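Local coordinates for regulatory protein BlaR1 (Bacillus licheniformis, PDB 1NRF) that probably senses beta-lactam antibiotics through its extracellular C-terminal penicillin-binding domain, the part in this structure, and relays the signal across the membrane to the cytoplasm, at residues I156-Q161 against A212-G217; P61-K66 against S198-T203; Q100-F105 against T112-Q117. All coordinates share one frame; numbering follows the deposited sequence.

Contact 1: residues I156-Q161 against A212-G217; sequences ISPLEQ and AGWFIG
Q161 and W214 meet where the start of helix 158-170 comes up against strand 211-220. Q161 lies over one face of the indole, with its amide plane 79° from the ring. Its CG is 3.5 Å from W214 CH2, and its OE1 sits 3.6 Å above the ring plane, displaced toward the rim. The bend at chi2 (-90°) turns the amide back over the ring and toward I216. There, Q161 NE2 is 3.3 Å from I216 CD1. At the ring edge, I156 O lies in the indole plane, 3.4 Å from W214 CZ2. P158 also closes on the six-membered ring, with its CG 3.7 Å from W214 CH2. This is helix-on-sheet packing within the penicillin-binding transpeptidase domain, and all the touching residues are buried. The helix start is fixed by a capping box. E160 N donates to S157 OG, and S157 N donates to E160 OE2, which it meets on the anti side of the carboxylate. E160 OE1 also forms a salt bridge with R58. Further partners hold the two polar groups: T64 OG1 bonds Q161 OE1, and W214 NE1 donates to A60 O. H231 meets the W214 ring edge-to-face.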
loop_
_atom_site.group_PDB
_atom_site.type_symbol
_atom_site.label_atom_id
_atom_site.label_comp_id
_atom_site.label_asym_id
_atom_site.label_seq_id
_atom_site.Cartn_x
_atom_site.Cartn_y
_atom_site.Cartn_z
ATOM N N ILE A 156 -10.062 1.052 3.740
ATOM C CA ILE A 156 -9.765 2.213 2.903
ATOM C C ILE A 156 -10.056 1.819 1.458
ATOM O O ILE A 156 -9.919 0.657 1.095
ATOM C CB ILE A 156 -8.267 2.621 3.044
ATOM C CG1 ILE A 156 -7.991 3.945 2.315
ATOM C CG2 ILE A 156 -7.371 1.505 2.477
ATOM C CD1 ILE A 156 -6.599 4.561 2.641
ATOM N N SER A 157 -10.457 2.780 0.635
ATOM C CA SER A 157 -10.775 2.483 -0.755
ATOM C C SER A 157 -9.587 2.694 -1.660
ATOM O O SER A 157 -8.649 3.392 -1.298
ATOM C CB SER A 157 -11.913 3.380 -1.248
ATOM O OG SER A 157 -11.462 4.716 -1.409
ATOM N N PRO A 158 -9.600 2.072 -2.849
ATOM C CA PRO A 158 -8.492 2.232 -3.806
ATOM C C PRO A 158 -8.263 3.725 -4.098
ATOM O O PRO A 158 -7.132 4.178 -4.237
ATOM C CB PRO A 158 -8.995 1.479 -5.031
ATOM C CG PRO A 158 -9.774 0.345 -4.416
ATOM C CD PRO A 158 -10.537 1.017 -3.290
ATOM N N LEU A 159 -9.356 4.481 -4.175
ATOM C CA LEU A 159 -9.312 5.918 -4.435
ATOM C C LEU A 159 -8.702 6.643 -3.237
ATOM O O LEU A 159 -7.879 7.555 -3.394
ATOM C CB LEU A 159 -10.727 6.442 -4.697
ATOM C CG LEU A 159 -10.850 7.938 -4.990
ATOM C CD1 LEU A 159 -10.020 8.291 -6.212
ATOM C CD2 LEU A 159 -12.310 8.295 -5.208
ATOM N N GLU A 160 -9.111 6.239 -2.039
ATOM C CA GLU A 160 -8.577 6.838 -0.822
ATOM C C GLU A 160 -7.078 6.547 -0.717
ATOM O O GLU A 160 -6.295 7.402 -0.308
ATOM C CB GLU A 160 -9.309 6.295 0.402
ATOM C CG GLU A 160 -10.613 7.017 0.724
ATOM C CD GLU A 160 -11.417 6.337 1.841
ATOM O OE1 GLU A 160 -12.319 6.988 2.397
ATOM O OE2 GLU A 160 -11.161 5.153 2.159
ATOM N N GLN A 161 -6.684 5.341 -1.094
ATOM C CA GLN A 161 -5.276 4.959 -1.064
ATOM C C GLN A 161 -4.443 5.959 -1.886
ATOM O O GLN A 161 -3.445 6.493 -1.396
ATOM C CB GLN A 161 -5.093 3.545 -1.642
ATOM C CG GLN A 161 -5.653 2.403 -0.801
ATOM C CD GLN A 161 -4.642 1.839 0.199
ATOM O OE1 GLN A 161 -4.724 0.671 0.587
ATOM N NE2 GLN A 161 -3.697 2.669 0.623
ATOM N N ALA A 212 -8.242 -11.668 -1.851
ATOM C CA ALA A 212 -8.224 -10.262 -2.239
ATOM C C ALA A 212 -6.785 -9.799 -2.346
ATOM O O ALA A 212 -5.928 -10.256 -1.598
ATOM C CB ALA A 212 -8.960 -9.429 -1.217
ATOM N N GLY A 213 -6.519 -8.904 -3.290
ATOM C CA GLY A 213 -5.169 -8.406 -3.469
ATOM C C GLY A 213 -5.074 -6.907 -3.690
ATOM O O GLY A 213 -5.937 -6.299 -4.330
ATOM N N TRP A 214 -4.003 -6.320 -3.166
ATOM C CA TRP A 214 -3.743 -4.890 -3.281
ATOM C C TRP A 214 -2.363 -4.606 -3.853
ATOM O O TRP A 214 -1.403 -5.333 -3.606
ATOM C CB TRP A 214 -3.729 -4.200 -1.915
ATOM C CG TRP A 214 -5.005 -3.770 -1.276
ATOM C CD1 TRP A 214 -5.555 -4.298 -0.144
ATOM C CD2 TRP A 214 -5.755 -2.578 -1.567
ATOM N NE1 TRP A 214 -6.581 -3.505 0.301
ATOM C CE2 TRP A 214 -6.730 -2.441 -0.547
ATOM C CE3 TRP A 214 -5.693 -1.609 -2.582
ATOM C CZ2 TRP A 214 -7.641 -1.369 -0.510
ATOM C CZ3 TRP A 214 -6.600 -0.544 -2.549
ATOM C CH2 TRP A 214 -7.559 -0.434 -1.517
ATOM N N PHE A 215 -2.273 -3.528 -4.613
ATOM C CA PHE A 215 -1.002 -3.061 -5.124
ATOM C C PHE A 215 -1.160 -1.569 -5.353
ATOM O O PHE A 215 -1.831 -1.130 -6.292
ATOM C CB PHE A 215 -0.558 -3.760 -6.407
ATOM C CG PHE A 215 0.836 -3.385 -6.808
ATOM C CD1 PHE A 215 1.887 -3.564 -5.917
ATOM C CD2 PHE A 215 1.086 -2.751 -8.019
ATOM C CE1 PHE A 215 3.169 -3.104 -6.217
ATOM C CE2 PHE A 215 2.362 -2.285 -8.337
ATOM C CZ PHE A 215 3.410 -2.458 -7.431
ATOM N N ILE A 216 -0.557 -0.801 -4.454
ATOM C CA ILE A 216 -0.616 0.646 -4.499
ATOM C C ILE A 216 0.796 1.181 -4.608
ATOM O O ILE A 216 1.754 0.465 -4.349
ATOM C CB ILE A 216 -1.278 1.220 -3.212
ATOM C CG1 ILE A 216 -0.343 1.048 -2.002
ATOM C CG2 ILE A 216 -2.592 0.505 -2.955
ATOM C CD1 ILE A 216 -0.904 1.620 -0.707
ATOM N N GLY A 217 0.919 2.445 -4.992
ATOM C CA GLY A 217 2.228 3.044 -5.122
ATOM C C GLY A 217 2.214 4.183 -6.117
ATOM O O GLY A 217 1.167 4.748 -6.425
#

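Contact 2: residues P61-K66 against S198-T203; sequences PASTYK and SGKTGT
K200 reaches from strand 195-205 to S63 and K66, across the start of the segment that leads into helix 66-76. Its CB points toward residues 61-66. From there the chain bends at chi2 (-95°) and brings its far carbons toward S63 and K66. K200 CE meets two partners on one side: S63 CB at 3.8 Å and K66 CD at 4.0 Å. A second bend at chi4 turns the tip back over its own strand. K200 NZ donates to T201 O at 3.2 Å, tilted 24° from that carbonyl plane, and also bonds S111 OG. S63 is, by similarity, the serine acylated by the antibiotic. S63 and K66 fit the SxxK motif of penicillin-recognising proteins, and K200-T201-G202 fits the KTG motif that flanks it on the strand. In relatives, the backbone N atoms of the serine and of the residue after KTG form the oxyanion hole. S63 and T203 would take those places here. K66 NZ donates to S63 OG at 2.7 Å, so the two SxxK residues are joined directly. Further along the strand, S63 CB is 3.2 Å from T201 O, and A62 CB lies 3.7 Å from T203 O. The bare CA of G202 comes within 4.2 Å of T64 CG2. T64 OG1 donates to P61 O from above the carbonyl plane, and T64 N uses the same acceptor from the same face.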
loop_
_atom_site.group_PDB
_atom_site.type_symbol
_atom_site.label_atom_id
_atom_site.label_comp_id
_atom_site.label_asym_id
_atom_site.label_seq_id
_atom_site.Cartn_x
_atom_site.Cartn_y
_atom_site.Cartn_z
ATOM N N PRO A 61 -6.977 -2.916 4.342
ATOM C CA PRO A 61 -5.741 -2.512 3.660
ATOM C C PRO A 61 -4.657 -3.592 3.579
ATOM O O PRO A 61 -3.841 -3.594 2.653
ATOM C CB PRO A 61 -5.295 -1.298 4.463
ATOM C CG PRO A 61 -5.795 -1.621 5.859
ATOM C CD PRO A 61 -7.178 -2.154 5.589
ATOM N N ALA A 62 -4.656 -4.507 4.542
ATOM C CA ALA A 62 -3.670 -5.586 4.599
ATOM C C ALA A 62 -2.241 -5.020 4.566
ATOM O O ALA A 62 -1.999 -3.914 5.054
ATOM C CB ALA A 62 -3.892 -6.562 3.445
ATOM N N SER A 63 -1.293 -5.758 3.999
ATOM C CA SER A 63 0.081 -5.258 3.949
ATOM C C SER A 63 0.290 -3.876 3.309
ATOM O O SER A 63 1.379 -3.328 3.422
ATOM C CB SER A 63 0.998 -6.253 3.247
ATOM O OG SER A 63 1.441 -7.249 4.136
ATOM N N THR A 64 -0.716 -3.310 2.636
ATOM C CA THR A 64 -0.521 -1.979 2.040
ATOM C C THR A 64 -0.347 -0.943 3.140
ATOM O O THR A 64 0.278 0.097 2.940
ATOM C CB THR A 64 -1.725 -1.507 1.132
ATOM O OG1 THR A 64 -2.907 -1.309 1.923
ATOM C CG2 THR A 64 -1.989 -2.513 0.036
ATOM N N TYR A 65 -0.891 -1.251 4.311
ATOM C CA TYR A 65 -0.839 -0.336 5.436
ATOM C C TYR A 65 0.544 -0.218 6.108
ATOM O O TYR A 65 0.810 0.745 6.840
ATOM C CB TYR A 65 -1.902 -0.756 6.465
ATOM C CG TYR A 65 -1.949 0.155 7.650
ATOM C CD1 TYR A 65 -2.495 1.430 7.539
ATOM C CD2 TYR A 65 -1.349 -0.210 8.852
ATOM C CE1 TYR A 65 -2.433 2.327 8.587
ATOM C CE2 TYR A 65 -1.281 0.675 9.915
ATOM C CZ TYR A 65 -1.821 1.948 9.774
ATOM O OH TYR A 65 -1.738 2.848 10.803
ATOM N N LYS A 66 1.416 -1.194 5.863
ATOM C CA LYS A 66 2.759 -1.201 6.443
ATOM C C LYS A 66 3.548 0.092 6.173
ATOM O O LYS A 66 4.428 0.473 6.949
ATOM C CB LYS A 66 3.548 -2.400 5.914
ATOM C CG LYS A 66 3.187 -3.747 6.529
ATOM C CD LYS A 66 3.996 -4.836 5.835
ATOM C CE LYS A 66 3.867 -6.187 6.508
ATOM N NZ LYS A 66 2.485 -6.690 6.512
ATOM N N SER A 198 7.655 2.722 -7.258
ATOM C CA SER A 198 7.538 2.488 -5.823
ATOM C C SER A 198 6.169 1.819 -5.646
ATOM O O SER A 198 5.224 2.145 -6.377
ATOM C CB SER A 198 7.566 3.809 -5.036
ATOM O OG SER A 198 8.851 4.415 -5.047
ATOM N N GLY A 199 6.066 0.885 -4.700
ATOM C CA GLY A 199 4.804 0.212 -4.467
ATOM C C GLY A 199 4.821 -0.796 -3.334
ATOM O O GLY A 199 5.869 -1.092 -2.759
ATOM N N LYS A 200 3.648 -1.330 -3.011
ATOM C CA LYS A 200 3.524 -2.312 -1.941
ATOM C C LYS A 200 2.289 -3.189 -2.139
ATOM O O LYS A 200 1.192 -2.692 -2.398
ATOM C CB LYS A 200 3.471 -1.602 -0.585
ATOM C CG LYS A 200 4.251 -2.332 0.514
ATOM C CD LYS A 200 3.344 -3.241 1.316
ATOM C CE LYS A 200 4.085 -4.440 1.845
ATOM N NZ LYS A 200 4.210 -5.449 0.766
ATOM N N THR A 201 2.486 -4.499 -2.024
ATOM C CA THR A 201 1.407 -5.475 -2.198
ATOM C C THR A 201 0.633 -5.749 -0.920
ATOM O O THR A 201 1.098 -5.467 0.177
ATOM C CB THR A 201 1.935 -6.847 -2.658
ATOM O OG1 THR A 201 2.857 -7.341 -1.676
ATOM C CG2 THR A 201 2.607 -6.748 -4.002
ATOM N N GLY A 202 -0.542 -6.344 -1.091
ATOM C CA GLY A 202 -1.383 -6.696 0.033
ATOM C C GLY A 202 -2.228 -7.896 -0.340
ATOM O O GLY A 202 -2.759 -7.966 -1.454
ATOM N N THR A 203 -2.330 -8.854 0.575
ATOM C CA THR A 203 -3.136 -10.047 0.342
ATOM C C THR A 203 -4.032 -10.342 1.540
ATOM O O THR A 203 -3.605 -10.219 2.689
ATOM C CB THR A 203 -2.267 -11.294 0.086
ATOM O OG1 THR A 203 -1.483 -11.100 -1.094
ATOM C CG2 THR A 203 -3.153 -12.523 -0.105
#

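Contact 3: residues Q100-F105 against T112-Q117; sequences QDQDLF and TTWYFQ
Y115 packs against residues 102-104, and this is the tight part of the contact. Its CG stands anti to the backbone N (chi1 -179°), which sends the phenol out from helix 113-123 to the chain opposite. Q102 CB approaches Y115 CD2 at 3.5 Å. D103 O lies 3.8 Å above one face of the ring, displaced toward the rim. At the far end, L104 CB is 3.7 Å from Y115 OH. The hydroxyl is also 3.3 Å from L104 N, but the angle is too poor for a bond. Both groups are bonded to S84 instead: Y115 OH to its O, and L104 N to its OG. Beside this, L104 CD1 touches F116 CE2 at 4.0 Å, the two side chains crossing at about a right angle. Within its own helix, Y115 CD1 sits over the centre of the F116 ring. Q102 CG is 3.4 Å from T112 CG2.

The other side is looser. Q100 and D101 are exposed, and their CB atoms are directed away from residues 112-117. Q100 meets the helix through its backbone: Q100 O is in the plane of the W114 ring at its edge, 3.6 Å from CZ2. W114 is also touched by Q102 CB. Outside the segments it stacks on Y93, and its NE1 bonds W98 O.

S111 comes just before residues 112-117. As the partner of K200 NZ that also touches S63, it is probably the serine of the family's second active-site motif. Helix 104-110, which starts in the first segment, leads on to the second and touches Q102, Y115 and F116 through A107. L104 reaches helices 66-76 and 177-187, while F116 lies on K66 and S69 of helix 66-76.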
loop_
_atom_site.group_PDB
_atom_site.type_symbol
_atom_site.label_atom_id
_atom_site.label_comp_id
_atom_site.label_asym_id
_atom_site.label_seq_id
_atom_site.Cartn_x
_atom_site.Cartn_y
_atom_site.Cartn_z
ATOM N N GLN A 100 13.583 -15.257 10.148
ATOM C CA GLN A 100 14.963 -14.786 10.208
ATOM C C GLN A 100 15.006 -13.344 10.685
ATOM O O GLN A 100 13.983 -12.661 10.702
ATOM C CB GLN A 100 15.626 -14.908 8.837
ATOM C CG GLN A 100 14.737 -14.498 7.680
ATOM C CD GLN A 100 15.334 -14.871 6.340
ATOM O OE1 GLN A 100 16.315 -14.269 5.897
ATOM N NE2 GLN A 100 14.752 -15.882 5.688
ATOM N N ASP A 101 16.188 -12.884 11.088
ATOM C CA ASP A 101 16.331 -11.513 11.564
ATOM C C ASP A 101 15.843 -10.533 10.507
ATOM O O ASP A 101 16.290 -10.543 9.359
ATOM C CB ASP A 101 17.788 -11.222 11.948
ATOM C CG ASP A 101 18.227 -11.989 13.193
ATOM O OD1 ASP A 101 17.468 -11.986 14.186
ATOM O OD2 ASP A 101 19.329 -12.586 13.183
ATOM N N GLN A 102 14.905 -9.683 10.902
ATOM C CA GLN A 102 14.337 -8.728 9.973
ATOM C C GLN A 102 14.908 -7.334 10.085
ATOM O O GLN A 102 15.602 -6.986 11.039
ATOM C CB GLN A 102 12.817 -8.671 10.138
ATOM C CG GLN A 102 12.118 -9.959 9.746
ATOM C CD GLN A 102 12.204 -10.252 8.258
ATOM O OE1 GLN A 102 11.996 -11.387 7.825
ATOM N NE2 GLN A 102 12.497 -9.229 7.467
ATOM N N ASP A 103 14.589 -6.542 9.075
ATOM C CA ASP A 103 15.025 -5.164 8.975
ATOM C C ASP A 103 13.796 -4.407 8.474
ATOM O O ASP A 103 12.886 -5.027 7.931
ATOM C CB ASP A 103 16.153 -5.083 7.951
ATOM C CG ASP A 103 16.904 -3.792 8.018
ATOM O OD1 ASP A 103 17.840 -3.616 7.215
ATOM O OD2 ASP A 103 16.566 -2.956 8.879
ATOM N N LEU A 104 13.745 -3.093 8.670
ATOM C CA LEU A 104 12.603 -2.326 8.169
ATOM C C LEU A 104 12.505 -2.599 6.673
ATOM O O LEU A 104 11.442 -2.940 6.163
ATOM C CB LEU A 104 12.795 -0.822 8.393
ATOM C CG LEU A 104 11.815 0.092 7.642
ATOM C CD1 LEU A 104 10.399 -0.071 8.200
ATOM C CD2 LEU A 104 12.282 1.537 7.767
ATOM N N PHE A 105 13.639 -2.461 5.990
ATOM C CA PHE A 105 13.724 -2.689 4.551
ATOM C C PHE A 105 13.457 -4.138 4.134
ATOM O O PHE A 105 12.888 -4.384 3.062
ATOM C CB PHE A 105 15.093 -2.249 4.036
ATOM C CG PHE A 105 15.198 -0.775 3.783
ATOM C CD1 PHE A 105 14.756 0.143 4.734
ATOM C CD2 PHE A 105 15.738 -0.296 2.592
ATOM C CE1 PHE A 105 14.850 1.520 4.503
ATOM C CE2 PHE A 105 15.839 1.076 2.350
ATOM C CZ PHE A 105 15.393 1.986 3.307
ATOM N N THR A 112 7.022 -9.103 6.092
ATOM C CA THR A 112 7.194 -9.871 7.317
ATOM C C THR A 112 6.294 -9.189 8.321
ATOM O O THR A 112 6.673 -8.211 8.957
ATOM C CB THR A 112 8.648 -9.832 7.806
ATOM O OG1 THR A 112 9.486 -10.474 6.836
ATOM C CG2 THR A 112 8.782 -10.550 9.143
ATOM N N THR A 113 5.085 -9.718 8.431
ATOM C CA THR A 113 4.061 -9.182 9.309
ATOM C C THR A 113 4.446 -9.020 10.764
ATOM O O THR A 113 4.161 -7.975 11.349
ATOM C CB THR A 113 2.784 -10.035 9.217
ATOM O OG1 THR A 113 2.292 -9.998 7.869
ATOM C CG2 THR A 113 1.708 -9.497 10.150
ATOM N N TRP A 114 5.097 -10.027 11.354
ATOM C CA TRP A 114 5.461 -9.933 12.769
ATOM C C TRP A 114 6.296 -8.705 13.107
ATOM O O TRP A 114 6.184 -8.159 14.203
ATOM C CB TRP A 114 6.173 -11.209 13.261
ATOM C CG TRP A 114 7.542 -11.508 12.676
ATOM C CD1 TRP A 114 7.836 -12.448 11.733
ATOM C CD2 TRP A 114 8.795 -10.930 13.071
ATOM N NE1 TRP A 114 9.191 -12.503 11.527
ATOM C CE2 TRP A 114 9.804 -11.583 12.336
ATOM C CE3 TRP A 114 9.163 -9.927 13.982
ATOM C CZ2 TRP A 114 11.164 -11.270 12.482
ATOM C CZ3 TRP A 114 10.520 -9.613 14.128
ATOM C CH2 TRP A 114 11.501 -10.287 13.379
ATOM N N TYR A 115 7.111 -8.258 12.158
ATOM C CA TYR A 115 7.966 -7.087 12.369
ATOM C C TYR A 115 7.169 -5.816 12.665
ATOM O O TYR A 115 7.450 -5.105 13.629
ATOM C CB TYR A 115 8.849 -6.861 11.141
ATOM C CG TYR A 115 9.786 -5.681 11.263
ATOM C CD1 TYR A 115 9.320 -4.377 11.121
ATOM C CD2 TYR A 115 11.144 -5.873 11.540
ATOM C CE1 TYR A 115 10.182 -3.299 11.255
ATOM C CE2 TYR A 115 12.009 -4.805 11.672
ATOM C CZ TYR A 115 11.528 -3.525 11.530
ATOM O OH TYR A 115 12.391 -2.462 11.655
ATOM N N PHE A 116 6.184 -5.527 11.822
ATOM C CA PHE A 116 5.364 -4.337 12.003
ATOM C C PHE A 116 4.381 -4.518 13.150
ATOM O O PHE A 116 4.032 -3.555 13.835
ATOM C CB PHE A 116 4.635 -3.989 10.695
ATOM C CG PHE A 116 5.574 -3.678 9.558
ATOM C CD1 PHE A 116 6.124 -4.706 8.786
ATOM C CD2 PHE A 116 5.994 -2.367 9.323
ATOM C CE1 PHE A 116 7.086 -4.429 7.806
ATOM C CE2 PHE A 116 6.952 -2.082 8.348
ATOM C CZ PHE A 116 7.500 -3.115 7.589
ATOM N N GLN A 117 3.955 -5.757 13.371
ATOM C CA GLN A 117 3.034 -6.064 14.460
ATOM C C GLN A 117 3.684 -5.744 15.805
ATOM O O GLN A 117 3.100 -5.058 16.645
ATOM C CB GLN A 117 2.649 -7.543 14.413
ATOM C CG GLN A 117 1.198 -7.799 14.051
ATOM C CD GLN A 117 0.924 -9.263 13.765
ATOM O OE1 GLN A 117 -0.224 -9.706 13.772
ATOM N NE2 GLN A 117 1.981 -10.021 13.497
#

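How the contacts relate
Contacts 1 and 2 lie in the core and use neighbouring strands of one sheet. Strands 211-220 and 195-205 pair directly, with W214 N 2.7 Å from G202 O and I216 O 2.9 Å from K200 N. Contact 3 is set in the helical part, its centre about 16 Å from the centre of the chain, and has one exposed edge. It meets contact 2 at K66, whose CE is 3.5 Å from F116 CD1, but its nearest atoms stay about 13 Å from contact 1. Contact 1 sets an indole against a helix start, contact 2 brings together lysines and hydroxyls at the probable active site, and contact 3 sets aromatic rings against a glutamine, a leucine and backbone.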